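Local coordinates for SsDNA-binding protein essential for mitochondrial genome maintenance (Saccharomyces cerevisiae, PDB 6CQK) that binds single-stranded DNA preferentially and cooperatively, takes part in replication of the mitochondrial genome and stimulates the PIF1 helicase, at residues A72-Y77 with T88-V93; K29-S34 with W44-V49. One frame throughout, in Å; residues are numbered along the deposited sequence.

Contact 1: A72-Y77 with T88-V93; sequences ADAANY and TTLSLV
The carbonyl oxygen of Thr-89 is approached by two donors from the facing strand: Tyr-77 N gives it a hydrogen bond of 2.7 Å, and the CA of Asn-76 adds a CA-H...O contact of 3.2 Å. Ser-91 O is held in the same manner, by Ala-75 N and by the CA of Ala-74. Six backbone hydrogen bonds in all link 72-77 to 88-93 as an antiparallel pair, with Asp-73/Val-93, Ala-75/Ser-91 and Tyr-77/Thr-89 as the hydrogen-bonded pairs. Tyr-77 reaches back along its own face of the sheet; its CG lies anti to the carbonyl carbon (chi1 -59°), and its CE2 comes 3.6 Å from Ser-91 CB, which meets the ring obliquely. On the face of Ala-74, Leu-90 and Leu-92 small apolar contacts form: the CD2 branch of Leu-92 packs on Ala-74 CB at 3.8 Å, and Leu-90 CD1, from two residues earlier in its strand, approaches the same methyl at 4.3 Å. Asn-76 OD1 lies 3.9 Å from Leu-90 CD1, while Asn-76 ND2 is hydrogen-bonded to Trp-44 O of the second subunit, where Tyr-45 also packs on Ala-74. This is the hairpin of strands 67-77 and 89-99; on its flanks, strand 3-20 bonds to Ala-72 and Ala-74, and strand 43-49 to Leu-92.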
ATOM      1  N   ALA A  72      -7.699   2.223   4.492  1.00 61.01           N
ATOM      2  CA  ALA A  72      -8.775   1.769   5.333  1.00 60.86           C
ATOM      3  C   ALA A  72      -8.647   0.267   5.606  1.00 60.12           C
ATOM      4  O   ALA A  72      -8.305  -0.508   4.710  1.00 55.69           O
ATOM      5  CB  ALA A  72     -10.147   2.082   4.646  1.00 61.71           C
ATOM      6  N   ASP A  73      -8.996  -0.135   6.820  1.00 61.92           N
ATOM      7  CA  ASP A  73      -9.097  -1.559   7.123  1.00 63.35           C
ATOM      8  C   ASP A  73     -10.339  -2.130   6.521  1.00 60.65           C
ATOM      9  O   ASP A  73     -11.411  -1.531   6.651  1.00 65.12           O
ATOM     10  CB  ASP A  73      -9.014  -1.814   8.642  1.00 64.98           C
ATOM     11  CG  ASP A  73      -7.582  -1.745   9.124  1.00 71.27           C
ATOM     12  OD1 ASP A  73      -6.686  -2.264   8.406  1.00 74.86           O
ATOM     13  OD2 ASP A  73      -7.298  -1.092  10.135  1.00 79.18           O
ATOM     14  N   ALA A  74     -10.190  -3.252   5.857  1.00 58.17           N
ATOM     15  CA  ALA A  74     -11.294  -3.912   5.190  1.00 62.66           C
ATOM     16  C   ALA A  74     -11.776  -5.169   5.890  1.00 64.77           C
ATOM     17  O   ALA A  74     -10.956  -5.982   6.307  1.00 63.55           O
ATOM     18  CB  ALA A  74     -10.894  -4.279   3.760  1.00 62.15           C
ATOM     19  N   ALA A  75     -13.095  -5.331   5.970  1.00 71.10           N
ATOM     20  CA  ALA A  75     -13.730  -6.575   6.427  1.00 74.41           C
ATOM     21  C   ALA A  75     -14.980  -6.867   5.639  1.00 78.94           C
ATOM     22  O   ALA A  75     -15.494  -5.991   4.984  1.00 81.21           O
ATOM     23  CB  ALA A  75     -14.116  -6.442   7.867  1.00 73.14           C
ATOM     24  N   ASN A  76     -15.443  -8.103   5.712  1.00 84.85           N
ATOM     25  CA  ASN A  76     -16.673  -8.524   5.093  1.00 91.79           C
ATOM     26  C   ASN A  76     -17.629  -8.834   6.190  1.00 96.40           C
ATOM     27  O   ASN A  76     -17.279  -9.589   7.046  1.00100.69           O
ATOM     28  CB  ASN A  76     -16.414  -9.737   4.174  1.00 96.77           C
ATOM     29  CG  ASN A  76     -16.068  -9.328   2.719  1.00 99.50           C
ATOM     30  OD1 ASN A  76     -16.456  -8.253   2.196  1.00 94.28           O
ATOM     31  ND2 ASN A  76     -15.338 -10.204   2.048  1.00102.70           N
ATOM     32  N   TYR A  77     -18.804  -8.209   6.197  1.00108.82           N
ATOM     33  CA  TYR A  77     -19.891  -8.501   7.141  1.00120.26           C
ATOM     34  C   TYR A  77     -21.213  -8.926   6.482  1.00121.01           C
ATOM     35  O   TYR A  77     -21.692  -8.240   5.573  1.00115.57           O
ATOM     36  CB  TYR A  77     -20.175  -7.266   7.974  1.00129.16           C
ATOM     37  CG  TYR A  77     -19.009  -6.721   8.783  1.00141.37           C
ATOM     38  CD1 TYR A  77     -17.923  -7.528   9.208  1.00136.61           C
ATOM     39  CD2 TYR A  77     -19.006  -5.375   9.161  1.00149.61           C
ATOM     40  CE1 TYR A  77     -16.885  -6.993   9.968  1.00131.14           C
ATOM     41  CE2 TYR A  77     -17.971  -4.840   9.921  1.00144.64           C
ATOM     42  CZ  TYR A  77     -16.912  -5.658  10.320  1.00135.15           C
ATOM     43  OH  TYR A  77     -15.889  -5.113  11.042  1.00123.83           O
ATOM     44  N   THR A  88     -23.820 -10.062   1.740  1.00111.65           N
ATOM     45  CA  THR A  88     -22.502  -9.820   2.351  1.00110.72           C
ATOM     46  C   THR A  88     -21.881  -8.525   1.893  1.00104.13           C
ATOM     47  O   THR A  88     -21.867  -8.204   0.705  1.00108.95           O
ATOM     48  CB  THR A  88     -21.530 -10.960   2.060  1.00113.88           C
ATOM     49  OG1 THR A  88     -21.996 -12.117   2.761  1.00119.74           O
ATOM     50  CG2 THR A  88     -20.107 -10.638   2.535  1.00112.23           C
ATOM     51  N   THR A  89     -21.351  -7.785   2.847  1.00 99.50           N
ATOM     52  CA  THR A  89     -20.976  -6.429   2.575  1.00 97.04           C
ATOM     53  C   THR A  89     -19.581  -6.059   3.085  1.00 85.81           C
ATOM     54  O   THR A  89     -19.064  -6.576   4.088  1.00 84.22           O
ATOM     55  CB  THR A  89     -22.064  -5.441   3.111  1.00102.63           C
ATOM     56  OG1 THR A  89     -22.038  -4.278   2.258  1.00106.46           O
ATOM     57  CG2 THR A  89     -21.762  -5.066   4.570  1.00101.90           C
ATOM     58  N   LEU A  90     -19.013  -5.102   2.392  1.00 76.88           N
ATOM     59  CA  LEU A  90     -17.668  -4.682   2.639  1.00 74.53           C
ATOM     60  C   LEU A  90     -17.599  -3.482   3.572  1.00 72.50           C
ATOM     61  O   LEU A  90     -18.127  -2.456   3.249  1.00 73.11           O
ATOM     62  CB  LEU A  90     -17.041  -4.309   1.331  1.00 76.21           C
ATOM     63  CG  LEU A  90     -15.610  -3.779   1.370  1.00 80.72           C
ATOM     64  CD1 LEU A  90     -14.589  -4.860   1.721  1.00 81.40           C
ATOM     65  CD2 LEU A  90     -15.286  -3.164   0.020  1.00 82.42           C
ATOM     66  N   SER A  91     -16.905  -3.617   4.705  1.00 70.52           N
ATOM     67  CA  SER A  91     -16.708  -2.543   5.623  1.00 65.78           C
ATOM     68  C   SER A  91     -15.319  -2.051   5.417  1.00 65.74           C
ATOM     69  O   SER A  91     -14.382  -2.849   5.351  1.00 71.76           O
ATOM     70  CB  SER A  91     -16.801  -3.043   7.028  1.00 67.93           C
ATOM     71  OG  SER A  91     -16.254  -2.073   7.886  1.00 70.68           O
ATOM     72  N   LEU A  92     -15.174  -0.729   5.399  1.00 63.28           N
ATOM     73  CA  LEU A  92     -13.900  -0.054   5.138  1.00 60.43           C
ATOM     74  C   LEU A  92     -13.769   1.021   6.155  1.00 61.67           C
ATOM     75  O   LEU A  92     -14.487   2.038   6.093  1.00 64.80           O
ATOM     76  CB  LEU A  92     -13.896   0.592   3.807  1.00 61.29           C
ATOM     77  CG  LEU A  92     -13.735  -0.304   2.590  1.00 65.20           C
ATOM     78  CD1 LEU A  92     -13.925   0.545   1.358  1.00 64.23           C
ATOM     79  CD2 LEU A  92     -12.383  -0.978   2.528  1.00 65.70           C
ATOM     80  N   VAL A  93     -12.921   0.764   7.159  1.00 59.26           N
ATOM     81  CA  VAL A  93     -12.798   1.659   8.286  1.00 56.56           C
ATOM     82  C   VAL A  93     -11.550   2.425   8.125  1.00 56.76           C
ATOM     83  O   VAL A  93     -10.474   1.831   7.963  1.00 58.22           O
ATOM     84  CB  VAL A  93     -12.786   0.886   9.591  1.00 55.73           C
ATOM     85  CG1 VAL A  93     -12.480   1.827  10.729  1.00 54.48           C
ATOM     86  CG2 VAL A  93     -14.148   0.240   9.784  1.00 56.20           C
TER

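Contact 2: K29-S34 with W44-V49; sequences KYSIAS and WYNITV
Tyr-30 and Ile-47 form a hydrogen-bonded pair in the antiparallel hairpin of strands 26-34 and 43-49, part of the OB fold of this single-strand binding family. Ile-47 N bonds to Tyr-30 O at 2.8 Å and Tyr-30 N to Ile-47 O at 3.3 Å. The next such pair, Ile-32 and Tyr-45, is joined by two more bonds, the N of Ile-32 meeting Tyr-45 O at 2.9 Å. Backbone groups of strand 26-34 that point the other way are taken up by strand 3-20, through Thr-17, Gly-13 and Arg-11. On its other side strand 43-49 bonds through Thr-48 to Leu-92, and Trp-44 O accepts from Asn-76 ND2 of the second subunit. Hydroxyls of buried residues find partners beyond the hairpin: Tyr-30 OH bonds to Gln-94 OE1, Ser-34 OG to Val-9 O, and Tyr-45 OH to Ser-4 OG of the second subunit. Inside, Ile-47 lies over one face of the Tyr-30 ring, its CB 3.9 Å from the ring centroid, while Val-49 CG2 sits at the ring edge. Tyr-30 CG is set between its backbone N and carbonyl carbon (chi1 72°), bringing the ring across Ile-47, whose CG1 also meets Ile-32 CD1 at 3.7 Å. On the opposite face of the sheet, Ala-33 CB stands over the indole of Trp-44, 3.7 Å from the six-membered ring's centroid and 10° off its normal.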
ATOM      1  N   LYS A  29     -19.734   8.658   8.095  1.00 66.82           N
ATOM      2  CA  LYS A  29     -19.907   7.866   6.832  1.00 69.56           C
ATOM      3  C   LYS A  29     -19.764   8.799   5.650  1.00 64.58           C
ATOM      4  O   LYS A  29     -20.214   9.932   5.710  1.00 64.61           O
ATOM      5  CB  LYS A  29     -21.295   7.166   6.725  1.00 74.95           C
ATOM      6  CG  LYS A  29     -21.330   5.667   7.131  1.00 86.57           C
ATOM      7  CD  LYS A  29     -21.129   4.702   5.936  1.00 93.51           C
ATOM      8  CE  LYS A  29     -20.758   3.304   6.396  1.00 92.78           C
ATOM      9  NZ  LYS A  29     -21.819   2.654   7.219  1.00 92.12           N
ATOM     10  N   TYR A  30     -19.057   8.349   4.633  1.00 61.90           N
ATOM     11  CA  TYR A  30     -18.997   9.040   3.367  1.00 60.92           C
ATOM     12  C   TYR A  30     -18.560   8.039   2.316  1.00 61.52           C
ATOM     13  O   TYR A  30     -18.068   6.941   2.635  1.00 66.86           O
ATOM     14  CB  TYR A  30     -18.061  10.254   3.410  1.00 59.98           C
ATOM     15  CG  TYR A  30     -16.567   9.935   3.466  1.00 60.36           C
ATOM     16  CD1 TYR A  30     -15.910   9.686   4.666  1.00 58.00           C
ATOM     17  CD2 TYR A  30     -15.813   9.892   2.310  1.00 59.64           C
ATOM     18  CE1 TYR A  30     -14.561   9.405   4.707  1.00 56.26           C
ATOM     19  CE2 TYR A  30     -14.458   9.604   2.373  1.00 58.32           C
ATOM     20  CZ  TYR A  30     -13.840   9.354   3.579  1.00 54.91           C
ATOM     21  OH  TYR A  30     -12.488   8.990   3.591  1.00 53.14           O
ATOM     22  N   SER A  31     -18.783   8.400   1.067  1.00 60.39           N
ATOM     23  CA  SER A  31     -18.415   7.546  -0.048  1.00 60.41           C
ATOM     24  C   SER A  31     -17.386   8.252  -0.965  1.00 58.78           C
ATOM     25  O   SER A  31     -17.377   9.481  -1.039  1.00 57.08           O
ATOM     26  CB  SER A  31     -19.648   7.134  -0.831  1.00 60.35           C
ATOM     27  OG  SER A  31     -20.390   8.291  -1.170  1.00 63.53           O
ATOM     28  N   ILE A  32     -16.472   7.442  -1.535  1.00 56.31           N
ATOM     29  CA  ILE A  32     -15.461   7.884  -2.453  1.00 54.12           C
ATOM     30  C   ILE A  32     -15.843   7.290  -3.808  1.00 54.45           C
ATOM     31  O   ILE A  32     -16.022   6.083  -3.916  1.00 52.62           O
ATOM     32  CB  ILE A  32     -14.048   7.343  -2.032  1.00 53.06           C
ATOM     33  CG1 ILE A  32     -13.652   7.911  -0.681  1.00 52.51           C
ATOM     34  CG2 ILE A  32     -12.958   7.725  -3.049  1.00 51.82           C
ATOM     35  CD1 ILE A  32     -12.373   7.348  -0.134  1.00 54.29           C
ATOM     36  N   ALA A  33     -15.915   8.132  -4.819  1.00 53.70           N
ATOM     37  CA  ALA A  33     -16.023   7.664  -6.163  1.00 55.31           C
ATOM     38  C   ALA A  33     -14.632   7.577  -6.729  1.00 56.26           C
ATOM     39  O   ALA A  33     -13.935   8.590  -6.765  1.00 60.57           O
ATOM     40  CB  ALA A  33     -16.854   8.624  -6.985  1.00 54.91           C
ATOM     41  N   SER A  34     -14.218   6.388  -7.170  1.00 55.86           N
ATOM     42  CA  SER A  34     -12.883   6.175  -7.710  1.00 54.99           C
ATOM     43  C   SER A  34     -13.115   5.591  -9.053  1.00 55.34           C
ATOM     44  O   SER A  34     -13.731   4.542  -9.201  1.00 54.54           O
ATOM     45  CB  SER A  34     -12.076   5.201  -6.866  1.00 57.17           C
ATOM     46  OG  SER A  34     -10.955   4.673  -7.524  1.00 61.35           O
ATOM     47  N   TRP A  44     -17.709   2.918  -6.236  1.00 54.16           N
ATOM     48  CA  TRP A  44     -18.133   3.653  -5.051  1.00 56.65           C
ATOM     49  C   TRP A  44     -17.768   2.850  -3.807  1.00 56.25           C
ATOM     50  O   TRP A  44     -18.044   1.641  -3.753  1.00 58.55           O
ATOM     51  CB  TRP A  44     -19.635   3.849  -5.105  1.00 56.85           C
ATOM     52  CG  TRP A  44     -19.979   4.806  -6.168  1.00 57.26           C
ATOM     53  CD1 TRP A  44     -20.209   4.556  -7.496  1.00 55.69           C
ATOM     54  CD2 TRP A  44     -20.075   6.216  -6.000  1.00 57.75           C
ATOM     55  NE1 TRP A  44     -20.462   5.745  -8.157  1.00 55.06           N
ATOM     56  CE2 TRP A  44     -20.407   6.775  -7.257  1.00 55.06           C
ATOM     57  CE3 TRP A  44     -19.936   7.067  -4.887  1.00 57.78           C
ATOM     58  CZ2 TRP A  44     -20.557   8.123  -7.429  1.00 54.97           C
ATOM     59  CZ3 TRP A  44     -20.144   8.428  -5.058  1.00 57.24           C
ATOM     60  CH2 TRP A  44     -20.445   8.943  -6.303  1.00 56.56           C
ATOM     61  N   TYR A  45     -17.102   3.475  -2.853  1.00 54.95           N
ATOM     62  CA  TYR A  45     -16.627   2.751  -1.657  1.00 56.35           C
ATOM     63  C   TYR A  45     -17.087   3.538  -0.479  1.00 57.72           C
ATOM     64  O   TYR A  45     -16.902   4.770  -0.472  1.00 57.86           O
ATOM     65  CB  TYR A  45     -15.102   2.669  -1.628  1.00 55.26           C
ATOM     66  CG  TYR A  45     -14.503   1.795  -2.696  1.00 53.85           C
ATOM     67  CD1 TYR A  45     -14.676   0.424  -2.656  1.00 54.15           C
ATOM     68  CD2 TYR A  45     -13.733   2.333  -3.754  1.00 53.64           C
ATOM     69  CE1 TYR A  45     -14.118  -0.407  -3.669  1.00 56.44           C
ATOM     70  CE2 TYR A  45     -13.201   1.520  -4.767  1.00 53.26           C
ATOM     71  CZ  TYR A  45     -13.401   0.151  -4.726  1.00 54.11           C
ATOM     72  OH  TYR A  45     -12.859  -0.715  -5.634  1.00 55.37           O
ATOM     73  N   ASN A  46     -17.757   2.869   0.456  1.00 59.89           N
ATOM     74  CA  ASN A  46     -18.269   3.536   1.630  1.00 64.87           C
ATOM     75  C   ASN A  46     -17.312   3.366   2.770  1.00 65.66           C
ATOM     76  O   ASN A  46     -16.898   2.232   3.091  1.00 69.10           O
ATOM     77  CB  ASN A  46     -19.585   2.949   2.012  1.00 70.99           C
ATOM     78  CG  ASN A  46     -20.584   3.056   0.883  1.00 81.27           C
ATOM     79  OD1 ASN A  46     -20.913   4.171   0.418  1.00 91.56           O
ATOM     80  ND2 ASN A  46     -21.083   1.917   0.418  1.00 83.85           N
ATOM     81  N   ILE A  47     -16.899   4.509   3.286  1.00 62.22           N
ATOM     82  CA  ILE A  47     -15.868   4.613   4.279  1.00 64.93           C
ATOM     83  C   ILE A  47     -16.524   4.907   5.616  1.00 69.03           C
ATOM     84  O   ILE A  47     -17.486   5.678   5.671  1.00 65.96           O
ATOM     85  CB  ILE A  47     -14.957   5.825   3.990  1.00 64.38           C
ATOM     86  CG1 ILE A  47     -14.403   5.755   2.580  1.00 62.47           C
ATOM     87  CG2 ILE A  47     -13.837   5.919   5.015  1.00 65.06           C
ATOM     88  CD1 ILE A  47     -13.749   4.431   2.222  1.00 62.77           C
ATOM     89  N   THR A  48     -15.991   4.287   6.675  1.00 67.74           N
ATOM     90  CA  THR A  48     -16.489   4.481   8.004  1.00 63.96           C
ATOM     91  C   THR A  48     -15.330   5.090   8.714  1.00 60.98           C
ATOM     92  O   THR A  48     -14.226   4.658   8.543  1.00 62.31           O
ATOM     93  CB  THR A  48     -16.859   3.120   8.636  1.00 66.95           C
ATOM     94  OG1 THR A  48     -17.885   2.477   7.852  1.00 69.52           O
ATOM     95  CG2 THR A  48     -17.369   3.293  10.026  1.00 67.71           C
ATOM     96  N   VAL A  49     -15.592   6.083   9.529  1.00 60.82           N
ATOM     97  CA  VAL A  49     -14.564   6.735  10.320  1.00 62.08           C
ATOM     98  C   VAL A  49     -14.888   6.825  11.819  1.00 65.68           C
ATOM     99  O   VAL A  49     -15.901   7.433  12.230  1.00 65.49           O
ATOM    100  CB  VAL A  49     -14.316   8.154   9.870  1.00 63.11           C
ATOM    101  CG1 VAL A  49     -12.983   8.615  10.428  1.00 64.02           C
ATOM    102  CG2 VAL A  49     -14.316   8.250   8.340  1.00 64.06           C
TER

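Contacts 1 and 2 are two hairpins of one sheet, following one another along the chain with their centres about 11 Å apart. They meet because strand 43-49 runs parallel to strand 89-99: Thr-48 N lies 2.8 Å from Leu-92 O, a probable hydrogen bond. Leu-92 also lends its side chain to both, its CD1 reaching Tyr-45 CB at 3.8 Å while its CB packs 3.5 Å from Asn-46 O. Both contacts touch the second subunit, and in a reciprocal way: Asn-76 ND2 of contact 1 bonds to Trp-44 O of the second subunit, and Trp-44 O of contact 2 accepts the equivalent bond from Asn-76 ND2 of that subunit. The two hairpins therefore contribute jointly to the subunit interface.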